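Local coordinates for protein transcriptional activator of comK gene (Bacillus halodurans, PDB 2HQB) that probably activates comK, the gene of the competence regulator, and, as a BMP-family lipoprotein built like substrate-binding proteins, may also bind a small ligand, at residues His72-Phe78 and Phe90-Glu96; Phe78-His82 and Val97-Ile102. One frame throughout, in Å; residues are numbered along the deposited sequence.

In the fold
Interactions 1 and 2 illustrate how one short helix, 73-79, is fitted to its sheet along its length and then at its end. Both belong to the lobe with the six-stranded parallel sheet, in a fold of the periplasmic-binding-protein type. The centre of interaction 1 lies about 16 Å, and that of interaction 2 about 23 Å, from the centre of the chain, their own centres being about 8 Å apart. Phe78 serves both. The segments alternate along the chain, and they meet directly: Phe90 N lies 2.6 Å from Asn101 O, a probable hydrogen bond, while the Phe90 ring also packs on His82. Interaction 1 seats the helix on strand 89-93; interaction 2 joins the turn after the helix to the loop leading into strand 102-107.

Interaction 1 (His72-Phe78 and Phe90-Glu96); sequences HAFAEYF and FVSFNGE
Phe78 reaches from helix 73-79 onto Phe90 of strand 89-93, and its side chain can be followed atom by atom. CB of Phe78 sits 4.0 Å from Phe90 CB. The first torsion sets CG anti to the carbonyl carbon (chi1 -68°), which turns the ring toward the strand. CG and CD2 then meet the Phe90 ring, Phe78 CD2 coming 3.6 Å from Phe90 CD2, which lies over one face near the rim. The other face carries Phe74 O, from the preceding helical turn. CD1 packs on Phe90 CB, and CE1 brings the ring edge to Val91 O, near the ring plane; Phe78 CZ, at the tip, is 3.9 Å from that same Val91 O. The ring planes of Phe78 and Phe90 are inclined at 52°.

One turn back, the Ala75 methyl lies 3.3 Å from Ser92 OG and equally close to Gly95 CA. Ser92 OG accepts the Gly95 N-H at 3.2 Å, an ST motif that shapes the bend where the strand ends. A side chain on Gly95 would probably run into the Ala75 methyl. At the outer end, His72 turns the edge of its imidazole to Asn94 O.

This is the helix-on-sheet packing of a beta-alpha-beta unit, strand 66-69 and strand 89-93 being its strands, with helix and strand axes 7.0 Å apart and running nearly antiparallel. The strand's backbone groups pair with Ile67 and Thr103 in the neighbouring strands, and the helix rests on it mainly through apolar and small side chains.

Interaction 2 (Phe78-His82 and Val97-Ile102); sequences FSTIH and VKGENI
His82 and Asn101 meet obliquely, imidazole and amide planes 42° apart, and the two branches of the Asn101 amide reach the ring edge and the backbone carbonyl of His82. Asn101 OD1 comes to the ring edge near its plane, 3.1 Å from His82 CD2. The other branch, Asn101 ND2, donates to His82 O at 2.7 Å with an N-H...O angle of 159°, in the carbonyl plane; weak bonds to Tyr85 O and Val88 O are further partners of ND2.

The imidazole is turned by its own segment. With CG placed between the backbone N and the carbonyl carbon (chi1 81°), His82 ND1 points back to Ser79 O and donates to it at 3.2 Å, from above that carbonyl's plane, which limits the ring's rotation. Ile102 stands at about a right angle to His82, its CD1 lying 3.8 Å from His82 CB and also touching Phe78 CB. Alongside, Val97 CG2 packs 3.4 Å from Ser79 OG, a hydroxyl bonded to Ala75 O within the helix. Beyond NE2 runs Gly99, whose backbone angles call for glycine and where a CB would probably crowd NE2.

Without the imidazole of His82, as with an alanine here, Ser79 O is likely to lose its side-chain donor and a gap to open beside Ile102 and Gly99. The chemistry thus divides the work: one amide-to-carbonyl bond joins the turn after the helix to the 97-102 loop, while Ile102 packs its apolar carbons against Phe78 and His82.

Interaction 1 (His72-Phe78 and Phe90-Glu96)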
loop_
_atom_site.group_PDB
_atom_site.type_symbol
_atom_site.label_atom_id
_atom_site.label_comp_id
_atom_site.label_asym_id
_atom_site.label_seq_id
_atom_site.Cartn_x
_atom_site.Cartn_y
_atom_site.Cartn_z
ATOM N N HIS A 72 5.248 -9.193 6.071
ATOM C CA HIS A 72 5.851 -10.296 5.361
ATOM C C HIS A 72 6.366 -11.476 6.199
ATOM O O HIS A 72 6.435 -12.615 5.712
ATOM C CB HIS A 72 6.985 -9.722 4.526
ATOM C CG HIS A 72 8.036 -10.715 4.166
ATOM N ND1 HIS A 72 7.992 -11.464 3.003
ATOM C CD2 HIS A 72 9.143 -11.119 4.836
ATOM C CE1 HIS A 72 9.026 -12.286 2.973
ATOM N NE2 HIS A 72 9.740 -12.100 4.075
ATOM N N ALA A 73 6.716 -11.215 7.452
ATOM C CA ALA A 73 7.281 -12.264 8.281
ATOM C C ALA A 73 6.297 -13.194 8.947
ATOM O O ALA A 73 6.667 -14.245 9.464
ATOM C CB ALA A 73 8.123 -11.648 9.300
ATOM N N PHE A 74 5.051 -12.755 8.968
ATOM C CA PHE A 74 3.976 -13.515 9.553
ATOM C C PHE A 74 3.651 -14.728 8.689
ATOM O O PHE A 74 3.116 -15.736 9.178
ATOM C CB PHE A 74 2.767 -12.590 9.744
ATOM C CG PHE A 74 2.971 -11.604 10.846
ATOM C CD1 PHE A 74 3.254 -10.275 10.572
ATOM C CD2 PHE A 74 3.016 -12.041 12.176
ATOM C CE1 PHE A 74 3.586 -9.400 11.609
ATOM C CE2 PHE A 74 3.351 -11.174 13.223
ATOM C CZ PHE A 74 3.636 -9.862 12.949
ATOM N N ALA A 75 4.012 -14.645 7.412
ATOM C CA ALA A 75 3.746 -15.732 6.509
ATOM C C ALA A 75 4.635 -16.887 6.934
ATOM O O ALA A 75 4.186 -18.021 7.071
ATOM C CB ALA A 75 4.021 -15.304 5.109
ATOM N N GLU A 76 5.896 -16.605 7.183
ATOM C CA GLU A 76 6.800 -17.663 7.627
ATOM C C GLU A 76 6.364 -18.182 9.005
ATOM O O GLU A 76 6.423 -19.385 9.265
ATOM C CB GLU A 76 8.241 -17.138 7.708
ATOM C CG GLU A 76 9.201 -18.055 8.448
ATOM C CD GLU A 76 9.220 -19.457 7.856
ATOM O OE1 GLU A 76 8.801 -19.617 6.681
ATOM O OE2 GLU A 76 9.668 -20.391 8.564
ATOM N N TYR A 77 5.952 -17.262 9.878
ATOM C CA TYR A 77 5.489 -17.603 11.220
ATOM C C TYR A 77 4.293 -18.560 11.128
ATOM O O TYR A 77 4.225 -19.551 11.852
ATOM C CB TYR A 77 5.009 -16.362 11.963
ATOM C CG TYR A 77 6.036 -15.313 12.325
ATOM C CD1 TYR A 77 5.629 -14.019 12.621
ATOM C CD2 TYR A 77 7.388 -15.605 12.421
ATOM C CE1 TYR A 77 6.527 -13.056 13.004
ATOM C CE2 TYR A 77 8.305 -14.621 12.810
ATOM C CZ TYR A 77 7.860 -13.356 13.098
ATOM O OH TYR A 77 8.721 -12.374 13.503
ATOM N N PHE A 78 3.348 -18.242 10.247
ATOM C CA PHE A 78 2.155 -19.052 10.072
ATOM C C PHE A 78 2.466 -20.375 9.400
ATOM O O PHE A 78 1.776 -21.375 9.617
ATOM C CB PHE A 78 1.122 -18.315 9.214
ATOM C CG PHE A 78 0.538 -17.112 9.865
ATOM C CD1 PHE A 78 -0.101 -16.156 9.112
ATOM C CD2 PHE A 78 0.623 -16.933 11.226
ATOM C CE1 PHE A 78 -0.653 -15.029 9.704
ATOM C CE2 PHE A 78 0.084 -15.820 11.830
ATOM C CZ PHE A 78 -0.556 -14.866 11.070
ATOM N N PHE A 90 -5.137 -18.951 8.327
ATOM C CA PHE A 90 -4.135 -17.933 8.528
ATOM C C PHE A 90 -3.910 -17.031 7.314
ATOM O O PHE A 90 -3.580 -17.513 6.239
ATOM C CB PHE A 90 -2.814 -18.594 8.929
ATOM C CG PHE A 90 -2.890 -19.435 10.190
ATOM C CD1 PHE A 90 -3.448 -20.710 10.175
ATOM C CD2 PHE A 90 -2.365 -18.953 11.404
ATOM C CE1 PHE A 90 -3.482 -21.490 11.344
ATOM C CE2 PHE A 90 -2.393 -19.735 12.591
ATOM C CZ PHE A 90 -2.955 -21.002 12.550
ATOM N N VAL A 91 -4.094 -15.725 7.475
ATOM C CA VAL A 91 -3.849 -14.799 6.381
ATOM C C VAL A 91 -2.619 -13.966 6.743
ATOM O O VAL A 91 -2.458 -13.536 7.882
ATOM C CB VAL A 91 -5.019 -13.835 6.157
ATOM C CG1 VAL A 91 -4.927 -13.212 4.761
ATOM C CG2 VAL A 91 -6.322 -14.562 6.303
ATOM N N SER A 92 -1.727 -13.766 5.784
ATOM C CA SER A 92 -0.545 -12.966 6.042
ATOM C C SER A 92 -0.590 -11.834 5.050
ATOM O O SER A 92 -1.169 -11.951 3.964
ATOM C CB SER A 92 0.747 -13.769 5.808
ATOM O OG SER A 92 1.321 -13.537 4.510
ATOM N N PHE A 93 -0.006 -10.712 5.423
ATOM C CA PHE A 93 0.059 -9.631 4.475
ATOM C C PHE A 93 1.463 -9.696 3.880
ATOM O O PHE A 93 2.431 -9.466 4.585
ATOM C CB PHE A 93 -0.168 -8.311 5.161
ATOM C CG PHE A 93 -1.310 -7.553 4.594
ATOM C CD1 PHE A 93 -2.623 -7.846 4.990
ATOM C CD2 PHE A 93 -1.091 -6.578 3.607
ATOM C CE1 PHE A 93 -3.724 -7.177 4.408
ATOM C CE2 PHE A 93 -2.179 -5.891 3.001
ATOM C CZ PHE A 93 -3.502 -6.190 3.402
ATOM N N ASN A 94 1.567 -10.104 2.618
ATOM C CA ASN A 94 2.847 -10.163 1.890
ATOM C C ASN A 94 3.784 -11.342 1.858
ATOM O O ASN A 94 4.778 -11.294 1.137
ATOM C CB ASN A 94 3.749 -8.976 2.219
ATOM C CG ASN A 94 3.177 -7.688 1.782
ATOM O OD1 ASN A 94 2.356 -7.635 0.869
ATOM N ND2 ASN A 94 3.605 -6.612 2.429
ATOM N N GLY A 95 3.569 -12.392 2.607
ATOM C CA GLY A 95 4.565 -13.447 2.450
ATOM C C GLY A 95 4.238 -14.378 1.291
ATOM O O GLY A 95 3.347 -14.107 0.485
ATOM N N GLU A 96 4.961 -15.480 1.206
ATOM C CA GLU A 96 4.714 -16.479 0.175
ATOM C C GLU A 96 4.181 -17.658 0.994
ATOM O O GLU A 96 4.819 -18.086 1.956
ATOM C CB GLU A 96 6.029 -16.837 -0.558
ATOM C CG GLU A 96 7.228 -17.139 0.397
ATOM C CD GLU A 96 8.543 -17.554 -0.308
ATOM O OE1 GLU A 96 8.555 -18.605 -0.995
ATOM O OE2 GLU A 96 9.568 -16.835 -0.162
#

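Interaction 2 (Phe78-His82 and Val97-Ile102)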
loop_
_atom_site.group_PDB
_atom_site.type_symbol
_atom_site.label_atom_id
_atom_site.label_comp_id
_atom_site.label_asym_id
_atom_site.label_seq_id
_atom_site.Cartn_x
_atom_site.Cartn_y
_atom_site.Cartn_z
ATOM N N PHE A 78 3.348 -18.242 10.247
ATOM C CA PHE A 78 2.155 -19.052 10.072
ATOM C C PHE A 78 2.466 -20.375 9.400
ATOM O O PHE A 78 1.776 -21.375 9.617
ATOM C CB PHE A 78 1.122 -18.315 9.214
ATOM C CG PHE A 78 0.538 -17.112 9.865
ATOM C CD1 PHE A 78 -0.101 -16.156 9.112
ATOM C CD2 PHE A 78 0.623 -16.933 11.226
ATOM C CE1 PHE A 78 -0.653 -15.029 9.704
ATOM C CE2 PHE A 78 0.084 -15.820 11.830
ATOM C CZ PHE A 78 -0.556 -14.866 11.070
ATOM N N SER A 79 3.500 -20.385 8.575
ATOM C CA SER A 79 3.826 -21.604 7.863
ATOM C C SER A 79 4.379 -22.697 8.750
ATOM O O SER A 79 4.196 -23.887 8.482
ATOM C CB SER A 79 4.815 -21.304 6.750
ATOM O OG SER A 79 4.182 -20.527 5.754
ATOM N N THR A 80 5.057 -22.295 9.811
ATOM C CA THR A 80 5.649 -23.257 10.716
ATOM C C THR A 80 4.646 -23.663 11.767
ATOM O O THR A 80 5.004 -24.257 12.775
ATOM C CB THR A 80 6.920 -22.665 11.402
ATOM O OG1 THR A 80 6.671 -21.316 11.839
ATOM C CG2 THR A 80 8.089 -22.688 10.431
ATOM N N ILE A 81 3.374 -23.374 11.530
ATOM C CA ILE A 81 2.383 -23.699 12.533
ATOM C C ILE A 81 0.962 -23.944 11.976
ATOM O O ILE A 81 0.100 -24.446 12.692
ATOM C CB ILE A 81 2.391 -22.550 13.600
ATOM C CG1 ILE A 81 2.105 -23.122 14.972
ATOM C CG2 ILE A 81 1.390 -21.442 13.232
ATOM C CD1 ILE A 81 1.983 -22.073 16.075
ATOM N N HIS A 82 0.732 -23.635 10.698
ATOM C CA HIS A 82 -0.610 -23.761 10.134
ATOM C C HIS A 82 -1.134 -25.163 10.007
ATOM O O HIS A 82 -2.301 -25.359 9.665
ATOM C CB HIS A 82 -0.688 -23.126 8.756
ATOM C CG HIS A 82 -0.172 -24.009 7.667
ATOM N ND1 HIS A 82 1.142 -24.428 7.611
ATOM C CD2 HIS A 82 -0.784 -24.540 6.582
ATOM C CE1 HIS A 82 1.316 -25.175 6.533
ATOM N NE2 HIS A 82 0.163 -25.258 5.893
ATOM N N VAL A 97 3.022 -18.195 0.635
ATOM C CA VAL A 97 2.467 -19.290 1.432
ATOM C C VAL A 97 1.892 -20.463 0.600
ATOM O O VAL A 97 1.414 -20.257 -0.520
ATOM C CB VAL A 97 1.427 -18.658 2.417
ATOM C CG1 VAL A 97 -0.005 -19.057 2.079
ATOM C CG2 VAL A 97 1.814 -18.992 3.815
ATOM N N LYS A 98 1.988 -21.692 1.113
ATOM C CA LYS A 98 1.445 -22.863 0.397
ATOM C C LYS A 98 0.669 -23.725 1.395
ATOM O O LYS A 98 1.185 -24.118 2.448
ATOM C CB LYS A 98 2.559 -23.716 -0.248
ATOM C CG LYS A 98 2.908 -24.963 0.586
ATOM C CD LYS A 98 4.241 -25.631 0.251
ATOM C CE LYS A 98 4.606 -26.664 1.322
ATOM N NZ LYS A 98 6.070 -26.914 1.391
ATOM N N GLY A 99 -0.576 -24.024 1.087
ATOM C CA GLY A 99 -1.314 -24.832 2.023
ATOM C C GLY A 99 -2.786 -24.584 1.889
ATOM O O GLY A 99 -3.240 -23.846 1.007
ATOM N N GLU A 100 -3.551 -25.197 2.774
ATOM C CA GLU A 100 -4.961 -25.023 2.662
ATOM C C GLU A 100 -5.556 -24.018 3.602
ATOM O O GLU A 100 -6.371 -23.228 3.169
ATOM C CB GLU A 100 -5.667 -26.358 2.787
ATOM C CG GLU A 100 -5.947 -27.002 1.440
ATOM C CD GLU A 100 -7.429 -27.308 1.272
ATOM O OE1 GLU A 100 -7.966 -28.088 2.101
ATOM O OE2 GLU A 100 -8.057 -26.766 0.322
ATOM N N ASN A 101 -5.181 -24.000 4.872
ATOM C CA ASN A 101 -5.782 -23.006 5.767
ATOM C C ASN A 101 -4.853 -21.787 5.947
ATOM O O ASN A 101 -4.815 -21.169 7.010
ATOM C CB ASN A 101 -6.031 -23.646 7.107
ATOM C CG ASN A 101 -4.777 -24.110 7.712
ATOM O OD1 ASN A 101 -3.796 -24.259 6.999
ATOM N ND2 ASN A 101 -4.774 -24.350 9.024
ATOM N N ILE A 102 -4.117 -21.455 4.892
ATOM C CA ILE A 102 -3.175 -20.356 4.914
ATOM C C ILE A 102 -3.266 -19.602 3.596
ATOM O O ILE A 102 -3.297 -20.215 2.536
ATOM C CB ILE A 102 -1.751 -20.917 5.178
ATOM C CG1 ILE A 102 -0.811 -19.808 5.598
ATOM C CG2 ILE A 102 -1.214 -21.620 3.964
ATOM C CD1 ILE A 102 0.401 -20.363 6.379
#